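Local coordinates for protein solute carrier family 15 member 1 (Mus musculus, PDB 5A9D) that takes up small peptides together with protons in the small intestine, the part modelled here being its immunoglobulin-like extracellular domain, at residues A[2-7]-A[87-92]; A[9-12]-A[16-19]; A[26-29]-A[33-36]; A[63-66]-A[70-73]. All blocks are in the same frame, centred on the assembly; numbering follows the deposited sequence.

Contact 1 (A[2-7]-A[87-92]); sequences GNQVQI and GLNQKP
Asn-89 and Gln-6 meet amide against amide, side chains arriving from opposite directions and their flat ends stacked with planes only 5° apart. The glutamine amide is offset along the asparagine one: Gln-6 NE2 lies 3.4 Å from Asn-89 CG, and Gln-6 CD sits 3.4 Å from Asn-89 OD1. The glutamine CB and CG also run past that oxygen, each at 3.5 Å from Asn-89 OD1.

The polar link across the contact comes from the other end of the asparagine amide. Asn-89 ND2 gives a weak hydrogen bond to Gln-4 O at 2.9 Å, bent to 128° at the hydrogen, and a second weak one to the carbonyl of Gly-1. Gln-4 CG, placed between its backbone N and carbonyl carbon (chi1 77°), comes within 3.3 Å of Asn-89 ND2. That torsion also brings the Gln-4 amide round to Gln-6, whose NE2 donates almost straight to Gln-4 OE1 at 3.3 Å, in the carbonyl plane. Gln-6 OE1 takes a hydrogen bond from Arg-70 NE, so both ends of the stacked amide are gripped and its rotation is fixed. An alanine at Gln-6 would strip this flat cover from Asn-89 and would probably cost Arg-70 NE and Gln-4 OE1 a partner each.

In the sheet, strand 69-76 lies between strands 4-11 and 80-88, so Asn-89, just past the end of 80-88, reaches past Arg-70 of the middle strand to strand 4-11. Next to it, the backbone of Leu-88 is hydrogen-bonded to Asn-188 and Thr-189 of the second subunit.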
loop_
_atom_site.group_PDB
_atom_site.type_symbol
_atom_site.label_atom_id
_atom_site.label_comp_id
_atom_site.label_asym_id
_atom_site.label_seq_id
_atom_site.Cartn_x
_atom_site.Cartn_y
_atom_site.Cartn_z
ATOM N N GLY A 2 16.788 -2.287 2.901
ATOM C CA GLY A 2 17.510 -1.108 3.389
ATOM C C GLY A 2 17.699 -0.118 2.260
ATOM O O GLY A 2 16.929 0.829 2.129
ATOM N N ASN A 3 18.643 -0.436 1.357
ATOM C CA ASN A 3 19.006 0.315 0.152
ATOM C C ASN A 3 18.623 -0.504 -1.127
ATOM O O ASN A 3 18.738 0.014 -2.259
ATOM C CB ASN A 3 20.537 0.611 0.220
ATOM C CG ASN A 3 21.236 1.161 -1.012
ATOM O OD1 ASN A 3 22.165 0.543 -1.562
ATOM N ND2 ASN A 3 20.887 2.378 -1.404
ATOM N N GLN A 4 18.181 -1.779 -0.949
ATOM C CA GLN A 4 17.866 -2.628 -2.107
ATOM C C GLN A 4 16.370 -2.611 -2.491
ATOM O O GLN A 4 15.478 -2.502 -1.642
ATOM C CB GLN A 4 18.414 -4.066 -1.976
ATOM C CG GLN A 4 17.630 -5.010 -1.056
ATOM C CD GLN A 4 18.171 -6.429 -0.994
ATOM O OE1 GLN A 4 17.428 -7.419 -1.133
ATOM N NE2 GLN A 4 19.486 -6.567 -0.816
ATOM N N VAL A 5 16.136 -2.612 -3.787
ATOM C CA VAL A 5 14.812 -2.575 -4.392
ATOM C C VAL A 5 14.589 -3.957 -5.030
ATOM O O VAL A 5 15.474 -4.458 -5.728
ATOM C CB VAL A 5 14.753 -1.408 -5.424
ATOM C CG1 VAL A 5 13.564 -1.543 -6.376
ATOM C CG2 VAL A 5 14.697 -0.059 -4.698
ATOM N N GLN A 6 13.466 -4.613 -4.703
ATOM C CA GLN A 6 13.154 -5.916 -5.292
ATOM C C GLN A 6 12.035 -5.719 -6.302
ATOM O O GLN A 6 11.041 -5.039 -6.016
ATOM C CB GLN A 6 12.789 -6.955 -4.237
ATOM C CG GLN A 6 14.000 -7.552 -3.488
ATOM C CD GLN A 6 13.599 -8.541 -2.404
ATOM O OE1 GLN A 6 12.551 -9.168 -2.466
ATOM N NE2 GLN A 6 14.403 -8.701 -1.357
ATOM N N ILE A 7 12.237 -6.240 -7.523
ATOM C CA ILE A 7 11.279 -6.112 -8.619
ATOM C C ILE A 7 11.031 -7.464 -9.294
ATOM O O ILE A 7 11.959 -8.124 -9.743
ATOM C CB ILE A 7 11.739 -5.058 -9.681
ATOM C CG1 ILE A 7 12.129 -3.713 -9.025
ATOM C CG2 ILE A 7 10.660 -4.866 -10.788
ATOM C CD1 ILE A 7 12.939 -2.713 -9.909
ATOM N N GLY A 87 5.128 -4.672 -0.601
ATOM C CA GLY A 87 5.556 -4.721 0.790
ATOM C C GLY A 87 7.059 -4.801 1.006
ATOM O O GLY A 87 7.852 -4.526 0.103
ATOM N N LEU A 88 7.454 -5.136 2.220
ATOM C CA LEU A 88 8.847 -5.146 2.620
ATOM C C LEU A 88 9.672 -6.273 2.056
ATOM O O LEU A 88 9.151 -7.364 1.827
ATOM C CB LEU A 88 8.948 -5.124 4.140
ATOM C CG LEU A 88 8.321 -3.907 4.836
ATOM C CD1 LEU A 88 8.448 -4.055 6.319
ATOM C CD2 LEU A 88 9.024 -2.631 4.474
ATOM N N ASN A 89 10.964 -6.005 1.830
ATOM C CA ASN A 89 11.939 -7.001 1.361
ATOM C C ASN A 89 12.160 -8.095 2.391
ATOM O O ASN A 89 12.388 -9.240 2.013
ATOM C CB ASN A 89 13.289 -6.336 1.095
ATOM C CG ASN A 89 13.329 -5.634 -0.213
ATOM O OD1 ASN A 89 12.400 -5.743 -1.004
ATOM N ND2 ASN A 89 14.368 -4.852 -0.438
ATOM N N GLN A 90 12.119 -7.738 3.688
ATOM C CA GLN A 90 12.345 -8.667 4.798
ATOM C C GLN A 90 11.164 -8.702 5.741
ATOM O O GLN A 90 10.551 -7.671 6.025
ATOM C CB GLN A 90 13.615 -8.252 5.572
ATOM C CG GLN A 90 14.924 -8.676 4.910
ATOM C CD GLN A 90 15.337 -10.077 5.318
ATOM O OE1 GLN A 90 14.808 -11.081 4.821
ATOM N NE2 GLN A 90 16.280 -10.176 6.253
ATOM N N LYS A 91 10.852 -9.886 6.245
ATOM C CA LYS A 91 9.792 -10.065 7.224
ATOM C C LYS A 91 10.302 -9.505 8.562
ATOM O O LYS A 91 11.422 -9.829 8.986
ATOM C CB LYS A 91 9.415 -11.548 7.376
ATOM C CG LYS A 91 8.019 -11.752 7.982
ATOM C CD LYS A 91 7.649 -13.221 8.039
ATOM C CE LYS A 91 6.160 -13.443 8.119
ATOM N NZ LYS A 91 5.798 -14.856 7.826
ATOM N N PRO A 92 9.541 -8.591 9.201
ATOM C CA PRO A 92 10.004 -8.054 10.489
ATOM C C PRO A 92 10.137 -9.162 11.538
ATOM O O PRO A 92 9.231 -10.001 11.700
ATOM C CB PRO A 92 8.919 -7.044 10.874
ATOM C CG PRO A 92 7.736 -7.399 10.072
ATOM C CD PRO A 92 8.217 -8.046 8.818
#

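Contact 2 (A[9-12]-A[16-19]); sequences VLNI and NMTV
Val-9 points toward strand 17-21, and its side chain meets that of Val-19 tip to tip, Val-9 CG1 standing 3.7 Å from Val-19 CG2. The other branch, Val-9 CG2, is a little farther off, at 4.2 Å from the same methyl of Val-19. Val-75 and Met-38 close round Val-9, while Ile-50 and Leu-73 do so for Val-19, so this is a fully apolar pairing inside the domain.

Leu-10 turns the other way and packs on Val-102 of the second subunit. Asn-11 faces inward again. Its CG is anti to the backbone N (chi1 -176°), which carries the amide across to Met-17: Asn-11 ND2 approaches Met-17 CB to 3.8 Å, and Asn-11 OD1 passes Met-17 SD at 3.9 Å. The methionine crosses the amide at a slant, then bends at chi3 and carries its end away. Although buried, the amide is well supplied with partners. ND2 donates to the carbonyls of Asn-15 and Leu-28, and OD1 accepts from Gly-13 N two residues on, an Asx turn that holds the group at the start of the connection.

Side chains, with no main-chain pairing, thus join strand 4-11 to strand 17-21, each belonging to a different sheet. Two successive strands facing each other in this way form a beta-arch, the step by which a chain crosses between the layers of an immunoglobulin-like beta sandwich.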
loop_
_atom_site.group_PDB
_atom_site.type_symbol
_atom_site.label_atom_id
_atom_site.label_comp_id
_atom_site.label_asym_id
_atom_site.label_seq_id
_atom_site.Cartn_x
_atom_site.Cartn_y
_atom_site.Cartn_z
ATOM N N VAL A 9 8.648 -9.023 -12.524
ATOM C CA VAL A 9 7.934 -8.530 -13.714
ATOM C C VAL A 9 6.817 -9.513 -14.036
ATOM O O VAL A 9 7.051 -10.710 -14.028
ATOM C CB VAL A 9 8.863 -8.319 -14.934
ATOM C CG1 VAL A 9 8.095 -7.695 -16.126
ATOM C CG2 VAL A 9 10.076 -7.470 -14.558
ATOM N N LEU A 10 5.604 -9.004 -14.300
ATOM C CA LEU A 10 4.483 -9.833 -14.695
ATOM C C LEU A 10 3.916 -9.240 -15.982
ATOM O O LEU A 10 3.441 -8.100 -16.017
ATOM C CB LEU A 10 3.430 -9.946 -13.545
ATOM C CG LEU A 10 2.018 -10.495 -13.865
ATOM C CD1 LEU A 10 2.053 -11.942 -14.364
ATOM C CD2 LEU A 10 1.106 -10.435 -12.637
ATOM N N ASN A 11 4.027 -10.010 -17.049
ATOM C CA ASN A 11 3.533 -9.667 -18.367
ATOM C C ASN A 11 2.086 -10.109 -18.466
ATOM O O ASN A 11 1.810 -11.307 -18.557
ATOM C CB ASN A 11 4.394 -10.345 -19.434
ATOM C CG ASN A 11 4.006 -9.961 -20.835
ATOM O OD1 ASN A 11 3.015 -9.287 -21.061
ATOM N ND2 ASN A 11 4.771 -10.400 -21.806
ATOM N N ILE A 12 1.166 -9.136 -18.467
ATOM C CA ILE A 12 -0.280 -9.355 -18.533
ATOM C C ILE A 12 -0.875 -8.962 -19.899
ATOM O O ILE A 12 -2.096 -8.870 -20.028
ATOM C CB ILE A 12 -1.021 -8.681 -17.344
ATOM C CG1 ILE A 12 -0.831 -7.141 -17.318
ATOM C CG2 ILE A 12 -0.599 -9.312 -16.034
ATOM C CD1 ILE A 12 -1.723 -6.414 -16.295
ATOM N N ASN A 16 5.212 -11.021 -26.361
ATOM C CA ASN A 16 6.494 -11.012 -25.676
ATOM C C ASN A 16 6.878 -9.581 -25.333
ATOM O O ASN A 16 6.752 -8.709 -26.170
ATOM C CB ASN A 16 7.583 -11.605 -26.572
ATOM C CG ASN A 16 7.511 -13.102 -26.749
ATOM O OD1 ASN A 16 6.785 -13.821 -26.052
ATOM N ND2 ASN A 16 8.236 -13.591 -27.722
ATOM N N MET A 17 7.343 -9.344 -24.102
ATOM C CA MET A 17 7.782 -8.021 -23.695
ATOM C C MET A 17 9.100 -8.126 -23.007
ATOM O O MET A 17 9.383 -9.141 -22.368
ATOM C CB MET A 17 6.744 -7.334 -22.796
ATOM C CG MET A 17 5.535 -6.895 -23.573
ATOM S SD MET A 17 4.400 -5.969 -22.558
ATOM C CE MET A 17 5.260 -4.382 -22.538
ATOM N N THR A 18 9.895 -7.072 -23.115
ATOM C CA THR A 18 11.216 -7.007 -22.526
ATOM C C THR A 18 11.330 -5.808 -21.570
ATOM O O THR A 18 10.919 -4.688 -21.901
ATOM C CB THR A 18 12.297 -6.906 -23.641
ATOM O OG1 THR A 18 12.180 -8.006 -24.548
ATOM C CG2 THR A 18 13.689 -6.864 -23.079
ATOM N N VAL A 19 11.927 -6.048 -20.406
ATOM C CA VAL A 19 12.243 -5.010 -19.431
ATOM C C VAL A 19 13.752 -4.965 -19.360
ATOM O O VAL A 19 14.395 -5.980 -19.044
ATOM C CB VAL A 19 11.614 -5.288 -18.044
ATOM C CG1 VAL A 19 11.999 -4.172 -17.071
ATOM C CG2 VAL A 19 10.093 -5.389 -18.157
#

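Contact 3 (A[26-29]-A[33-36]); sequences VTLA and QTDT
Val-26 and Thr-34 touch methyl to methyl, CG1 of Val-26 lying 3.6 Å from CG2 of Thr-34, their side chains crossing at about a right angle. One step along, Leu-28 leans on main chain rather than side chain. Its CD2 covers the peptide between Gln-33 and Thr-34, at 3.7 Å from Gln-33 C and 3.9 Å from Thr-34 N, while Leu-28 CD1 reaches Gln-33 CA at 4.2 Å. Leu-28 CD2 also stands 4.2 Å from Thr-34 CG2, so that methyl has both aliphatic side chains beside it.

The hydroxyl's two hydrogen bonds are consistent with the rotation of the threonine. With OG1 between the backbone N and the carbonyl carbon (chi1 53°), the methyl is sent beside the backbone N, and the hydroxyl is left to donate to Thr-36 O at 3.0 Å, close to the line of that C=O bond, and to accept from Val-9 N. An alanine here would remove both groups: Thr-36 O would probably lose its donor and Val-9 N this acceptor, and a gap would be likely to open beside Val-26 CG1.

Farther out, the backbones of Val-26 and Leu-28 pair with Val-19 and Met-17 of strand 17-21, and Leu-28 also packs on Val-9. The CB of Gln-33 points away from segment 26-29; its side chain packs on Glu-183 of the second subunit, and NE2 makes a weak hydrogen bond to Asp-184 there.

Within this chain, strand 24-28 is an edge strand of one sheet and strand 32-41 of the other. The pair makes a beta-arch that closes one side of the immunoglobulin-like sandwich.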
loop_
_atom_site.group_PDB
_atom_site.type_symbol
_atom_site.label_atom_id
_atom_site.label_comp_id
_atom_site.label_asym_id
_atom_site.label_seq_id
_atom_site.Cartn_x
_atom_site.Cartn_y
_atom_site.Cartn_z
ATOM N N VAL A 26 15.237 -8.805 -19.378
ATOM C CA VAL A 26 14.365 -9.949 -19.164
ATOM C C VAL A 26 13.240 -9.904 -20.176
ATOM O O VAL A 26 12.493 -8.918 -20.227
ATOM C CB VAL A 26 13.822 -10.009 -17.712
ATOM C CG1 VAL A 26 12.777 -11.126 -17.570
ATOM C CG2 VAL A 26 14.965 -10.249 -16.738
ATOM N N THR A 27 13.127 -10.968 -20.991
ATOM C CA THR A 27 12.036 -11.089 -21.961
ATOM C C THR A 27 11.056 -12.140 -21.430
ATOM O O THR A 27 11.460 -13.274 -21.153
ATOM C CB THR A 27 12.560 -11.404 -23.343
ATOM O OG1 THR A 27 13.456 -10.373 -23.732
ATOM C CG2 THR A 27 11.455 -11.488 -24.367
ATOM N N LEU A 28 9.788 -11.766 -21.330
ATOM C CA LEU A 28 8.733 -12.645 -20.846
ATOM C C LEU A 28 7.692 -12.895 -21.906
ATOM O O LEU A 28 7.221 -11.957 -22.562
ATOM C CB LEU A 28 8.002 -11.954 -19.639
ATOM C CG LEU A 28 8.728 -11.876 -18.335
ATOM C CD1 LEU A 28 7.931 -11.033 -17.391
ATOM C CD2 LEU A 28 8.899 -13.286 -17.728
ATOM N N ALA A 29 7.217 -14.142 -21.976
ATOM C CA ALA A 29 6.078 -14.453 -22.822
ATOM C C ALA A 29 4.808 -13.811 -22.171
ATOM O O ALA A 29 4.816 -13.420 -20.996
ATOM C CB ALA A 29 5.910 -15.969 -22.914
ATOM N N GLN A 33 5.400 -14.459 -15.525
ATOM C CA GLN A 33 6.150 -13.601 -14.639
ATOM C C GLN A 33 7.566 -14.119 -14.406
ATOM O O GLN A 33 7.829 -15.293 -14.657
ATOM C CB GLN A 33 5.414 -13.454 -13.302
ATOM C CG GLN A 33 5.229 -14.764 -12.524
ATOM C CD GLN A 33 4.528 -14.543 -11.207
ATOM O OE1 GLN A 33 3.812 -13.566 -11.014
ATOM N NE2 GLN A 33 4.674 -15.453 -10.267
ATOM N N THR A 34 8.446 -13.273 -13.838
ATOM C CA THR A 34 9.787 -13.730 -13.472
ATOM C C THR A 34 9.576 -14.612 -12.236
ATOM O O THR A 34 8.725 -14.291 -11.409
ATOM C CB THR A 34 10.716 -12.540 -13.171
ATOM O OG1 THR A 34 10.078 -11.718 -12.203
ATOM C CG2 THR A 34 11.068 -11.738 -14.420
ATOM N N ASP A 35 10.285 -15.728 -12.139
ATOM C CA ASP A 35 10.121 -16.657 -11.008
ATOM C C ASP A 35 10.593 -16.087 -9.677
ATOM O O ASP A 35 10.175 -16.570 -8.627
ATOM C CB ASP A 35 10.766 -18.033 -11.284
ATOM C CG ASP A 35 12.103 -18.052 -12.018
ATOM O OD1 ASP A 35 12.947 -17.152 -11.750
ATOM O OD2 ASP A 35 12.338 -19.013 -12.806
ATOM N N THR A 36 11.456 -15.057 -9.719
ATOM C CA THR A 36 11.988 -14.427 -8.517
ATOM C C THR A 36 11.849 -12.911 -8.610
ATOM O O THR A 36 11.542 -12.346 -9.677
ATOM C CB THR A 36 13.499 -14.767 -8.320
ATOM O OG1 THR A 36 14.275 -14.131 -9.348
ATOM C CG2 THR A 36 13.790 -16.271 -8.249
#

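Contact 4 (A[63-66]-A[70-73]); sequences HDFE and RHTL
The loop that leads into strand 69-76 of this immunoglobulin-like domain folds over the strand's inward-facing histidine, with Phe-65 and Glu-66 both meeting His-71. The phenylalanine makes a T-shaped stack: its edge is turned to the imidazole face, ring centroids 5.1 Å apart and planes at 79°. Phe-65 CD1 does the touching, sitting over the centre of the imidazole and 3.7 Å from His-71 CG.

Glu-66 comes in by its backbone. Its N donates to His-71 NE2 at 3.1 Å, fairly straight at 161° but tilted 27° out of the ring plane, and its carbonyl oxygen lies at the ring edge, with Glu-66 O 3.4 Å from His-71 CE1. On the other nitrogen, ND1 is hydrogen-bonded to the backbone carbonyl of Gln-6, so the ring accepts at NE2 and probably donates at ND1. Held at both nitrogens, the imidazole can hardly turn, and it offers Phe-65 a fixed face.

The histidine thereby ties the loop to strand 4-11, the parallel neighbour of strand 69-76. Phe-65 continues over the same sheet, packing on Val-5 and Ile-7 of strand 4-11 and on Val-83 of strand 80-88, with Ile-48 beside it.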
loop_
_atom_site.group_PDB
_atom_site.type_symbol
_atom_site.label_atom_id
_atom_site.label_comp_id
_atom_site.label_asym_id
_atom_site.label_seq_id
_atom_site.Cartn_x
_atom_site.Cartn_y
_atom_site.Cartn_z
ATOM N N HIS A 63 10.500 6.607 -12.093
ATOM C CA HIS A 63 11.201 6.088 -10.912
ATOM C C HIS A 63 10.400 6.184 -9.598
ATOM O O HIS A 63 10.641 7.018 -8.713
ATOM C CB HIS A 63 12.609 6.691 -10.773
ATOM C CG HIS A 63 13.599 6.020 -11.673
ATOM N ND1 HIS A 63 13.760 4.632 -11.672
ATOM C CD2 HIS A 63 14.416 6.554 -12.610
ATOM C CE1 HIS A 63 14.669 4.379 -12.598
ATOM N NE2 HIS A 63 15.096 5.504 -13.187
ATOM N N ASP A 64 9.473 5.251 -9.485
ATOM C CA ASP A 64 8.630 5.082 -8.332
ATOM C C ASP A 64 8.953 3.718 -7.701
ATOM O O ASP A 64 8.122 2.806 -7.699
ATOM C CB ASP A 64 7.130 5.331 -8.657
ATOM C CG ASP A 64 6.351 4.228 -9.351
ATOM O OD1 ASP A 64 6.436 4.135 -10.593
ATOM O OD2 ASP A 64 5.556 3.547 -8.665
ATOM N N PHE A 65 10.219 3.584 -7.215
ATOM C CA PHE A 65 10.646 2.395 -6.492
ATOM C C PHE A 65 11.178 2.808 -5.142
ATOM O O PHE A 65 11.991 3.716 -5.064
ATOM C CB PHE A 65 11.676 1.585 -7.257
ATOM C CG PHE A 65 11.156 1.028 -8.554
ATOM C CD1 PHE A 65 10.386 -0.127 -8.575
ATOM C CD2 PHE A 65 11.441 1.661 -9.759
ATOM C CE1 PHE A 65 9.904 -0.638 -9.782
ATOM C CE2 PHE A 65 10.947 1.162 -10.958
ATOM C CZ PHE A 65 10.203 0.003 -10.970
ATOM N N GLU A 66 10.701 2.178 -4.080
ATOM C CA GLU A 66 11.148 2.477 -2.727
ATOM C C GLU A 66 12.184 1.474 -2.271
ATOM O O GLU A 66 11.983 0.261 -2.405
ATOM C CB GLU A 66 9.975 2.484 -1.741
ATOM C CG GLU A 66 8.957 3.576 -1.959
ATOM C CD GLU A 66 8.085 3.799 -0.741
ATOM O OE1 GLU A 66 7.111 3.034 -0.552
ATOM O OE2 GLU A 66 8.452 4.674 0.081
ATOM N N ARG A 70 9.564 -4.531 -2.047
ATOM C CA ARG A 70 9.320 -5.363 -3.214
ATOM C C ARG A 70 8.272 -4.678 -4.061
ATOM O O ARG A 70 7.442 -3.931 -3.552
ATOM C CB ARG A 70 8.785 -6.748 -2.860
ATOM C CG ARG A 70 9.780 -7.667 -2.255
ATOM C CD ARG A 70 9.046 -8.897 -1.826
ATOM N NE ARG A 70 9.967 -9.894 -1.308
ATOM C CZ ARG A 70 9.588 -11.022 -0.724
ATOM N NH1 ARG A 70 8.295 -11.324 -0.617
ATOM N NH2 ARG A 70 10.496 -11.868 -0.257
ATOM N N HIS A 71 8.312 -4.952 -5.356
ATOM C CA HIS A 71 7.392 -4.375 -6.304
ATOM C C HIS A 71 7.077 -5.383 -7.379
ATOM O O HIS A 71 7.935 -6.184 -7.746
ATOM C CB HIS A 71 8.031 -3.151 -6.993
ATOM C CG HIS A 71 8.620 -2.137 -6.051
ATOM N ND1 HIS A 71 9.867 -2.339 -5.462
ATOM C CD2 HIS A 71 8.127 -0.942 -5.643
ATOM C CE1 HIS A 71 10.065 -1.287 -4.680
ATOM N NE2 HIS A 71 9.057 -0.411 -4.770
ATOM N N THR A 72 5.878 -5.279 -7.961
ATOM C CA THR A 72 5.534 -6.053 -9.145
ATOM C C THR A 72 5.412 -5.033 -10.257
ATOM O O THR A 72 4.573 -4.142 -10.174
ATOM C CB THR A 72 4.248 -6.868 -8.973
ATOM O OG1 THR A 72 4.552 -7.924 -8.090
ATOM C CG2 THR A 72 3.737 -7.490 -10.312
ATOM N N LEU A 73 6.261 -5.156 -11.278
ATOM C CA LEU A 73 6.180 -4.332 -12.454
ATOM C C LEU A 73 5.224 -5.039 -13.428
ATOM O O LEU A 73 5.574 -6.067 -14.043
ATOM C CB LEU A 73 7.571 -4.083 -13.081
ATOM C CG LEU A 73 7.602 -3.249 -14.400
ATOM C CD1 LEU A 73 7.099 -1.796 -14.193
ATOM C CD2 LEU A 73 9.004 -3.237 -15.007
#

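Following the chain from the N terminus, strand 4-11 enters contact 1 first, but that loop closes only at 87-92, after the rest of the first beta sandwich. Contacts 2, 3 and 4 are nested inside it, in series and without crossing. Contact 2 closes the short connection between 9-12 and 16-19, stepping from one sheet to the other, and contact 3, about 7 Å away between centres, closes the return step from 26-29 to 33-36. Contact 4 then ties the loop 63-66 to strand 69-76. It adjoins contact 1 through Gly-87 O and Arg-70 N, 2.7 Å apart, and contact 2 through Leu-10 N and Leu-73 O, 2.9 Å apart.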